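Side-chain contacts in thymidylate synthase (Enterobacteria phage T4, PDB 1TIS), which catalyses the reductive methylation of dUMP to dTMP, with methylenetetrahydrofolate supplying the one-carbon unit and leaving as dihydrofolate: residues A57-F62 with A192-I197; D127-L132 with F162-G167; Q5-D10 with F30-R35. One frame throughout, in Å; residues are numbered along the deposited sequence.

Contact 1 (A57-F62 with A192-I197)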
loop_
_atom_site.group_PDB
_atom_site.type_symbol
_atom_site.label_atom_id
_atom_site.label_comp_id
_atom_site.label_asym_id
_atom_site.label_seq_id
_atom_site.Cartn_x
_atom_site.Cartn_y
_atom_site.Cartn_z
ATOM N N ALA A 57 -19.197 -12.032 -8.678
ATOM C CA ALA A 57 -19.527 -13.044 -7.674
ATOM C C ALA A 57 -18.469 -13.318 -6.650
ATOM O O ALA A 57 -18.763 -13.808 -5.562
ATOM C CB ALA A 57 -19.802 -14.393 -8.260
ATOM N N GLU A 58 -17.233 -13.049 -7.047
ATOM C CA GLU A 58 -16.126 -13.177 -6.148
ATOM C C GLU A 58 -16.227 -11.997 -5.221
ATOM O O GLU A 58 -16.125 -12.230 -4.017
ATOM C CB GLU A 58 -14.829 -13.120 -6.882
ATOM C CG GLU A 58 -13.698 -13.171 -5.901
ATOM C CD GLU A 58 -12.377 -13.322 -6.598
ATOM O OE1 GLU A 58 -12.135 -14.426 -7.073
ATOM O OE2 GLU A 58 -11.612 -12.359 -6.673
ATOM N N LEU A 59 -16.441 -10.761 -5.717
ATOM C CA LEU A 59 -16.537 -9.599 -4.854
ATOM C C LEU A 59 -17.641 -9.779 -3.838
ATOM O O LEU A 59 -17.388 -9.507 -2.662
ATOM C CB LEU A 59 -16.817 -8.336 -5.656
ATOM C CG LEU A 59 -17.338 -7.057 -4.946
ATOM C CD1 LEU A 59 -16.224 -6.365 -4.166
ATOM C CD2 LEU A 59 -17.956 -6.153 -5.995
ATOM N N ILE A 60 -18.835 -10.245 -4.186
ATOM C CA ILE A 60 -19.881 -10.335 -3.175
ATOM C C ILE A 60 -19.541 -11.338 -2.077
ATOM O O ILE A 60 -19.755 -11.100 -0.888
ATOM C CB ILE A 60 -21.180 -10.699 -3.896
ATOM C CG1 ILE A 60 -21.567 -9.535 -4.858
ATOM C CG2 ILE A 60 -22.256 -11.041 -2.838
ATOM C CD1 ILE A 60 -22.360 -9.892 -6.137
ATOM N N TRP A 61 -18.957 -12.457 -2.502
ATOM C CA TRP A 61 -18.543 -13.558 -1.641
ATOM C C TRP A 61 -17.498 -13.038 -0.659
ATOM O O TRP A 61 -17.625 -13.200 0.561
ATOM C CB TRP A 61 -18.047 -14.654 -2.599
ATOM C CG TRP A 61 -17.358 -15.844 -1.991
ATOM C CD1 TRP A 61 -18.040 -16.698 -1.177
ATOM C CD2 TRP A 61 -16.036 -16.165 -2.124
ATOM N NE1 TRP A 61 -17.146 -17.566 -0.779
ATOM C CE2 TRP A 61 -15.948 -17.284 -1.322
ATOM C CE3 TRP A 61 -14.915 -15.703 -2.770
ATOM C CZ2 TRP A 61 -14.744 -17.948 -1.161
ATOM C CZ3 TRP A 61 -13.713 -16.367 -2.607
ATOM C CH2 TRP A 61 -13.622 -17.481 -1.812
ATOM N N PHE A 62 -16.508 -12.341 -1.197
ATOM C CA PHE A 62 -15.479 -11.628 -0.453
ATOM C C PHE A 62 -16.137 -10.819 0.657
ATOM O O PHE A 62 -15.836 -11.023 1.836
ATOM C CB PHE A 62 -14.736 -10.720 -1.437
ATOM C CG PHE A 62 -13.578 -11.338 -2.216
ATOM C CD1 PHE A 62 -13.383 -12.699 -2.269
ATOM C CD2 PHE A 62 -12.640 -10.502 -2.774
ATOM C CE1 PHE A 62 -12.256 -13.209 -2.862
ATOM C CE2 PHE A 62 -11.515 -11.018 -3.362
ATOM C CZ PHE A 62 -11.322 -12.372 -3.402
ATOM N N ALA A 192 -13.737 -1.049 -8.888
ATOM C CA ALA A 192 -14.661 -0.121 -9.558
ATOM C C ALA A 192 -16.088 -0.359 -9.065
ATOM O O ALA A 192 -16.820 0.588 -8.721
ATOM C CB ALA A 192 -14.655 -0.364 -11.042
ATOM N N THR A 193 -16.496 -1.646 -9.012
ATOM C CA THR A 193 -17.781 -2.044 -8.475
ATOM C C THR A 193 -17.682 -1.736 -6.988
ATOM O O THR A 193 -18.579 -1.001 -6.557
ATOM C CB THR A 193 -18.043 -3.533 -8.733
ATOM O OG1 THR A 193 -17.798 -3.764 -10.115
ATOM C CG2 THR A 193 -19.480 -3.951 -8.488
ATOM N N LEU A 194 -16.669 -2.106 -6.171
ATOM C CA LEU A 194 -16.628 -1.698 -4.748
ATOM C C LEU A 194 -16.756 -0.199 -4.467
ATOM O O LEU A 194 -17.373 0.177 -3.461
ATOM C CB LEU A 194 -15.336 -2.104 -4.028
ATOM C CG LEU A 194 -15.329 -3.052 -2.796
ATOM C CD1 LEU A 194 -14.374 -2.462 -1.773
ATOM C CD2 LEU A 194 -16.686 -3.188 -2.136
ATOM N N VAL A 195 -16.257 0.736 -5.290
ATOM C CA VAL A 195 -16.476 2.142 -4.976
ATOM C C VAL A 195 -17.900 2.463 -5.383
ATOM O O VAL A 195 -18.474 3.427 -4.900
ATOM C CB VAL A 195 -15.428 3.003 -5.706
ATOM C CG1 VAL A 195 -15.570 2.822 -7.162
ATOM C CG2 VAL A 195 -15.629 4.485 -5.424
ATOM N N HIS A 196 -18.540 1.697 -6.258
ATOM C CA HIS A 196 -19.958 1.913 -6.541
ATOM C C HIS A 196 -20.895 1.538 -5.394
ATOM O O HIS A 196 -21.743 2.316 -4.951
ATOM C CB HIS A 196 -20.374 1.122 -7.778
ATOM C CG HIS A 196 -20.117 1.960 -9.000
ATOM N ND1 HIS A 196 -18.955 2.168 -9.583
ATOM C CD2 HIS A 196 -21.087 2.687 -9.650
ATOM C CE1 HIS A 196 -19.179 3.001 -10.556
ATOM N NE2 HIS A 196 -20.454 3.308 -10.592
ATOM N N ILE A 197 -20.727 0.309 -4.905
ATOM C CA ILE A 197 -21.538 -0.219 -3.837
ATOM C C ILE A 197 -21.303 0.694 -2.635
ATOM O O ILE A 197 -22.293 1.273 -2.161
ATOM C CB ILE A 197 -21.090 -1.676 -3.652
ATOM C CG1 ILE A 197 -21.810 -2.539 -4.643
ATOM C CG2 ILE A 197 -21.413 -2.195 -2.256
ATOM C CD1 ILE A 197 -21.164 -3.940 -4.564
#
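L59 meets T193, L194 and I197 as the single residue of A57-F62 to touch A192-I197, so the packing can be read by following its side chain outward. The CB points toward the other helix, and with CG anti to the backbone N (chi1 163°) the chain carries on across the gap. Neither CB nor CG touches the opposite segment; the work falls to the two methyls of the fork. CD1 lies against the branch point of L194, 3.7 Å from L194 CG, and is almost as near to L194 CD2. The other methyl goes to the threonine: L59 CD2 is 3.7 Å from T193 CG2, and T193 CB lies just behind. The same CD2 is 4.2 Å from I197 CD1, one turn further along. Such a long reach suits the spacing, because the short axes approach no nearer than 11.0 Å and cross at -52°. Helix 184-202 is the long buried helix of the thymidylate synthase fold, and helix 53-64 packs on it here in the interior of the subunit; N187, a probable dUMP ligand, lies nearly two turns earlier on the same helix, its side chain about 9 Å from that of L59. F269 touches I60, T193 and I197 and so closes one flank of the pair. T193 turns its methyl to L59, while its hydroxyl is hydrogen-bonded to A189 O within its own helix.

Contact 2 (D127-L132 with F162-G167)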
loop_
_atom_site.group_PDB
_atom_site.type_symbol
_atom_site.label_atom_id
_atom_site.label_comp_id
_atom_site.label_asym_id
_atom_site.label_seq_id
_atom_site.Cartn_x
_atom_site.Cartn_y
_atom_site.Cartn_z
ATOM N N ASP A 127 -18.899 2.873 8.238
ATOM C CA ASP A 127 -19.288 3.879 9.210
ATOM C C ASP A 127 -18.306 5.052 9.179
ATOM O O ASP A 127 -18.830 6.141 8.952
ATOM C CB ASP A 127 -19.332 3.291 10.615
ATOM C CG ASP A 127 -20.427 2.239 10.838
ATOM O OD1 ASP A 127 -21.399 2.207 10.085
ATOM O OD2 ASP A 127 -20.312 1.450 11.785
ATOM N N ARG A 128 -16.951 5.000 9.318
ATOM C CA ARG A 128 -16.084 6.192 9.233
ATOM C C ARG A 128 -16.453 7.098 8.074
ATOM O O ARG A 128 -16.605 8.294 8.318
ATOM C CB ARG A 128 -14.603 5.880 9.036
ATOM C CG ARG A 128 -14.059 4.996 10.151
ATOM C CD ARG A 128 -12.565 5.222 10.509
ATOM N NE ARG A 128 -12.321 6.341 11.431
ATOM C CZ ARG A 128 -11.614 6.205 12.560
ATOM N NH1 ARG A 128 -11.028 5.057 12.895
ATOM N NH2 ARG A 128 -11.477 7.241 13.376
ATOM N N ILE A 129 -16.740 6.559 6.879
ATOM C CA ILE A 129 -17.176 7.333 5.718
ATOM C C ILE A 129 -18.508 7.989 6.013
ATOM O O ILE A 129 -18.744 9.144 5.659
ATOM C CB ILE A 129 -17.470 6.526 4.449
ATOM C CG1 ILE A 129 -16.588 5.279 4.251
ATOM C CG2 ILE A 129 -17.358 7.560 3.333
ATOM C CD1 ILE A 129 -15.141 5.384 3.745
ATOM N N LYS A 130 -19.415 7.245 6.631
ATOM C CA LYS A 130 -20.711 7.783 6.984
ATOM C C LYS A 130 -20.597 8.854 8.061
ATOM O O LYS A 130 -21.484 9.700 8.228
ATOM C CB LYS A 130 -21.660 6.759 7.599
ATOM C CG LYS A 130 -22.057 5.473 6.925
ATOM C CD LYS A 130 -22.877 5.648 5.680
ATOM C CE LYS A 130 -23.379 4.276 5.365
ATOM N NZ LYS A 130 -24.386 3.886 6.322
ATOM N N LYS A 131 -19.531 8.849 8.817
ATOM C CA LYS A 131 -19.597 9.563 10.046
ATOM C C LYS A 131 -18.446 10.512 10.182
ATOM O O LYS A 131 -18.711 11.655 10.465
ATOM C CB LYS A 131 -19.676 8.422 11.043
ATOM C CG LYS A 131 -19.977 8.598 12.508
ATOM C CD LYS A 131 -19.564 7.268 13.136
ATOM C CE LYS A 131 -20.726 6.307 13.256
ATOM N NZ LYS A 131 -21.172 6.362 14.633
ATOM N N LEU A 132 -17.175 10.194 10.027
ATOM C CA LEU A 132 -16.107 11.175 10.089
ATOM C C LEU A 132 -15.573 11.440 8.676
ATOM O O LEU A 132 -14.357 11.518 8.534
ATOM C CB LEU A 132 -14.965 10.655 11.005
ATOM C CG LEU A 132 -14.654 11.155 12.426
ATOM C CD1 LEU A 132 -15.669 12.186 12.912
ATOM C CD2 LEU A 132 -14.668 9.938 13.352
ATOM N N PHE A 162 -9.646 4.788 1.384
ATOM C CA PHE A 162 -10.745 5.522 0.778
ATOM C C PHE A 162 -10.500 6.969 1.136
ATOM O O PHE A 162 -10.012 7.253 2.230
ATOM C CB PHE A 162 -12.111 5.257 1.344
ATOM C CG PHE A 162 -12.783 3.944 1.028
ATOM C CD1 PHE A 162 -13.305 3.698 -0.242
ATOM C CD2 PHE A 162 -12.912 3.019 2.033
ATOM C CE1 PHE A 162 -13.969 2.507 -0.519
ATOM C CE2 PHE A 162 -13.576 1.839 1.734
ATOM C CZ PHE A 162 -14.108 1.574 0.474
ATOM N N ASN A 163 -10.920 7.895 0.278
ATOM C CA ASN A 163 -10.766 9.340 0.487
ATOM C C ASN A 163 -12.120 9.924 0.142
ATOM O O ASN A 163 -12.755 9.448 -0.810
ATOM C CB ASN A 163 -9.761 9.940 -0.467
ATOM C CG ASN A 163 -8.833 10.963 0.149
ATOM O OD1 ASN A 163 -7.891 10.621 0.859
ATOM N ND2 ASN A 163 -8.975 12.243 -0.151
ATOM N N VAL A 164 -12.626 10.898 0.880
ATOM C CA VAL A 164 -13.903 11.542 0.561
ATOM C C VAL A 164 -13.624 12.970 0.026
ATOM O O VAL A 164 -13.011 13.771 0.754
ATOM C CB VAL A 164 -14.754 11.545 1.858
ATOM C CG1 VAL A 164 -16.125 12.105 1.539
ATOM C CG2 VAL A 164 -14.870 10.140 2.434
ATOM N N ARG A 165 -13.954 13.259 -1.268
ATOM C CA ARG A 165 -13.750 14.571 -1.912
ATOM C C ARG A 165 -14.697 15.642 -1.366
ATOM O O ARG A 165 -14.560 16.055 -0.216
ATOM C CB ARG A 165 -13.934 14.443 -3.424
ATOM C CG ARG A 165 -12.605 13.975 -3.975
ATOM C CD ARG A 165 -12.271 14.357 -5.414
ATOM N NE ARG A 165 -13.305 13.977 -6.371
ATOM C CZ ARG A 165 -13.123 14.003 -7.700
ATOM N NH1 ARG A 165 -11.957 14.387 -8.212
ATOM N NH2 ARG A 165 -14.107 13.645 -8.541
ATOM N N ASN A 166 -15.602 16.265 -2.105
ATOM C CA ASN A 166 -16.655 16.989 -1.424
ATOM C C ASN A 166 -17.694 16.402 -2.328
ATOM O O ASN A 166 -17.983 16.913 -3.415
ATOM C CB ASN A 166 -16.644 18.532 -1.584
ATOM C CG ASN A 166 -17.127 19.381 -0.388
ATOM O OD1 ASN A 166 -16.869 20.587 -0.353
ATOM N ND2 ASN A 166 -17.778 18.920 0.680
ATOM N N GLY A 167 -18.077 15.189 -1.903
ATOM C CA GLY A 167 -19.139 14.498 -2.604
ATOM C C GLY A 167 -18.692 13.345 -3.474
ATOM O O GLY A 167 -19.492 12.735 -4.184
#
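The ring of F162 is approached obliquely by I129 CD1, which lies 3.7 Å from F162 CD2. F162 CG and CB are only slightly farther from it, which puts the methyl at the root of the ring. The two side chains cross at about a right angle. Elsewhere the phenyl touches L169 and L171 of the adjoining strand and V198 of helix 184-202. I129 divides its branches between two residues: CG1 carries CD1 to the phenylalanine, while CG2, anti to the backbone N, goes to V164, with I129 CG2 3.7 Å from V164 CG2. F162 and V164 share one side of strand 157-164, and N163 between them points away and packs on F30 of the second subunit. This is helix-on-sheet packing: helix 121-131 lies over one side of the strand, and the subunit partner is met on the other. The helix is ending here. R128 O accepts from both K131 N and L132 N, and L132 is the first residue to leave helical angles. R128 itself forms a salt bridge with D135, next to R136, which probably binds the dUMP shared between the subunits.

Contact 3 (Q5-D10 with F30-R35)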
loop_
_atom_site.group_PDB
_atom_site.type_symbol
_atom_site.label_atom_id
_atom_site.label_comp_id
_atom_site.label_asym_id
_atom_site.label_seq_id
_atom_site.Cartn_x
_atom_site.Cartn_y
_atom_site.Cartn_z
ATOM N N GLN A 5 -3.218 1.520 -22.036
ATOM C CA GLN A 5 -2.425 1.310 -23.250
ATOM C C GLN A 5 -0.973 1.729 -23.096
ATOM O O GLN A 5 -0.048 1.030 -23.523
ATOM C CB GLN A 5 -3.079 2.087 -24.395
ATOM C CG GLN A 5 -4.257 1.399 -25.118
ATOM C CD GLN A 5 -5.384 0.807 -24.258
ATOM O OE1 GLN A 5 -5.795 1.341 -23.220
ATOM N NE2 GLN A 5 -5.902 -0.351 -24.650
ATOM N N ASP A 6 -0.824 2.888 -22.442
ATOM C CA ASP A 6 0.472 3.432 -22.095
ATOM C C ASP A 6 1.260 2.445 -21.242
ATOM O O ASP A 6 2.263 1.912 -21.727
ATOM C CB ASP A 6 0.366 4.723 -21.290
ATOM C CG ASP A 6 -0.376 5.897 -21.921
ATOM O OD1 ASP A 6 -0.238 6.139 -23.122
ATOM O OD2 ASP A 6 -1.082 6.593 -21.185
ATOM N N LEU A 7 0.823 2.113 -20.018
ATOM C CA LEU A 7 1.605 1.297 -19.101
ATOM C C LEU A 7 2.255 0.110 -19.757
ATOM O O LEU A 7 3.477 -0.009 -19.694
ATOM C CB LEU A 7 0.769 0.757 -17.923
ATOM C CG LEU A 7 1.476 -0.124 -16.845
ATOM C CD1 LEU A 7 2.703 0.617 -16.292
ATOM C CD2 LEU A 7 0.502 -0.463 -15.711
ATOM N N ILE A 8 1.470 -0.633 -20.528
ATOM C CA ILE A 8 1.940 -1.859 -21.166
ATOM C C ILE A 8 3.235 -1.629 -21.951
ATOM O O ILE A 8 4.221 -2.369 -21.806
ATOM C CB ILE A 8 0.843 -2.410 -22.112
ATOM C CG1 ILE A 8 -0.510 -2.420 -21.415
ATOM C CG2 ILE A 8 1.223 -3.843 -22.533
ATOM C CD1 ILE A 8 -1.710 -2.559 -22.366
ATOM N N LYS A 9 3.244 -0.518 -22.700
ATOM C CA LYS A 9 4.379 -0.139 -23.516
ATOM C C LYS A 9 5.563 0.212 -22.632
ATOM O O LYS A 9 6.713 -0.135 -22.924
ATOM C CB LYS A 9 4.049 1.079 -24.365
ATOM C CG LYS A 9 4.446 1.009 -25.829
ATOM C CD LYS A 9 3.372 0.254 -26.614
ATOM C CE LYS A 9 1.958 0.843 -26.428
ATOM N NZ LYS A 9 1.059 0.308 -27.427
ATOM N N ASP A 10 5.284 0.883 -21.519
ATOM C CA ASP A 10 6.342 1.340 -20.659
ATOM C C ASP A 10 6.966 0.245 -19.838
ATOM O O ASP A 10 8.092 0.413 -19.359
ATOM C CB ASP A 10 5.783 2.411 -19.805
ATOM C CG ASP A 10 5.219 3.483 -20.726
ATOM O OD1 ASP A 10 5.974 4.128 -21.461
ATOM O OD2 ASP A 10 4.009 3.654 -20.736
ATOM N N PHE A 30 8.644 -2.763 -11.394
ATOM C CA PHE A 30 8.156 -2.613 -10.007
ATOM C C PHE A 30 7.779 -1.172 -9.672
ATOM O O PHE A 30 8.637 -0.283 -9.668
ATOM C CB PHE A 30 9.253 -3.094 -9.015
ATOM C CG PHE A 30 9.007 -2.870 -7.526
ATOM C CD1 PHE A 30 8.023 -3.589 -6.861
ATOM C CD2 PHE A 30 9.792 -1.940 -6.841
ATOM C CE1 PHE A 30 7.830 -3.369 -5.517
ATOM C CE2 PHE A 30 9.592 -1.728 -5.493
ATOM C CZ PHE A 30 8.609 -2.447 -4.839
ATOM N N GLY A 31 6.531 -0.880 -9.411
ATOM C CA GLY A 31 6.206 0.452 -8.987
ATOM C C GLY A 31 5.312 1.103 -9.975
ATOM O O GLY A 31 5.771 1.991 -10.647
ATOM N N SER A 32 4.047 0.769 -10.137
ATOM C CA SER A 32 3.178 1.461 -11.091
ATOM C C SER A 32 2.040 2.156 -10.334
ATOM O O SER A 32 1.865 1.920 -9.148
ATOM C CB SER A 32 2.657 0.420 -12.068
ATOM O OG SER A 32 3.719 -0.508 -12.279
ATOM N N LYS A 33 1.234 3.030 -10.916
ATOM C CA LYS A 33 0.072 3.662 -10.304
ATOM C C LYS A 33 -0.733 4.205 -11.490
ATOM O O LYS A 33 -0.156 4.554 -12.525
ATOM C CB LYS A 33 0.533 4.768 -9.373
ATOM C CG LYS A 33 -0.523 5.779 -8.954
ATOM C CD LYS A 33 -0.120 6.502 -7.663
ATOM C CE LYS A 33 -0.269 5.472 -6.545
ATOM N NZ LYS A 33 0.209 5.927 -5.260
ATOM N N LEU A 34 -2.049 4.214 -11.481
ATOM C CA LEU A 34 -2.824 4.776 -12.584
ATOM C C LEU A 34 -3.981 5.528 -11.917
ATOM O O LEU A 34 -4.132 5.319 -10.708
ATOM C CB LEU A 34 -3.391 3.670 -13.452
ATOM C CG LEU A 34 -2.502 2.584 -14.040
ATOM C CD1 LEU A 34 -3.406 1.612 -14.756
ATOM C CD2 LEU A 34 -1.481 3.126 -15.028
ATOM N N ARG A 35 -4.822 6.381 -12.523
ATOM C CA ARG A 35 -5.968 6.956 -11.818
ATOM C C ARG A 35 -7.139 6.962 -12.776
ATOM O O ARG A 35 -6.944 7.303 -13.941
ATOM C CB ARG A 35 -5.675 8.388 -11.323
ATOM C CG ARG A 35 -4.932 9.308 -12.267
ATOM C CD ARG A 35 -3.386 9.226 -12.373
ATOM N NE ARG A 35 -2.967 9.983 -13.558
ATOM C CZ ARG A 35 -2.002 9.564 -14.402
ATOM N NH1 ARG A 35 -1.263 8.469 -14.156
ATOM N NH2 ARG A 35 -1.739 10.270 -15.513
#
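Apolar packing carries the contact, and L7 supplies all of it from the helix side. Its CG stands anti to the backbone N (chi1 -179°), which sends the fork out from helix 3-12 with one methyl for each of two neighbours. L7 CD1 comes to 4.2 Å from S32 CB, with the hydroxyl oxygen of the serine hardly farther off. The second methyl meets a methyl of the other leucine, L7 CD2 lying 4.2 Å from L34 CD2, and the two leucine side chains cross at about a right angle. These are loose van der Waals distances. S32 and L34 point toward the helix while K33 between them points away, the alternation expected of an extended chain.

The polar groups look elsewhere. S32 OG is hydrogen-bonded to T216 OG1 of strand 205-219, which keeps the hydroxyl satisfied beside the leucine, and backbone bonds join G31 to G214 and S32 to G213. Strand 33-37 runs antiparallel to strand 205-219 in the large mixed sheet of thymidylate synthase, and the N-terminal helix packs on the side of it away from the dimer interface. On the interface side K33 NZ bonds to S32 O of the second subunit, and the reverse bond completes a reciprocal pair.

Charge contributes little across the two segments. D6 OD2 and R35 NH2 have opposite charges but are 6.8 Å apart, too far for a salt bridge, although a weak long-range attraction may exist. G31, just before S32, has a positive phi (117°). V178, a probable dUMP ligand, has its side chain about 7 Å from that of S32.

All three contacts are apolar and buried, each resting on one branched aliphatic side chain whose methyls are divided between neighbours, yet their settings differ. Contact 1 is the most central, about 7 Å from the middle of the chain, and joins helix to helix without touching the other subunit. Contacts 2 and 3 lie farther out, at about 21 and 18 Å; each sets a helix against the same sheet, and both segment pairs reach the second subunit, where N163 of one chain packs on F30 of the other. Helix 184-202 links contacts 1 and 2, since its later residues V198 and C202 touch F162 and I129.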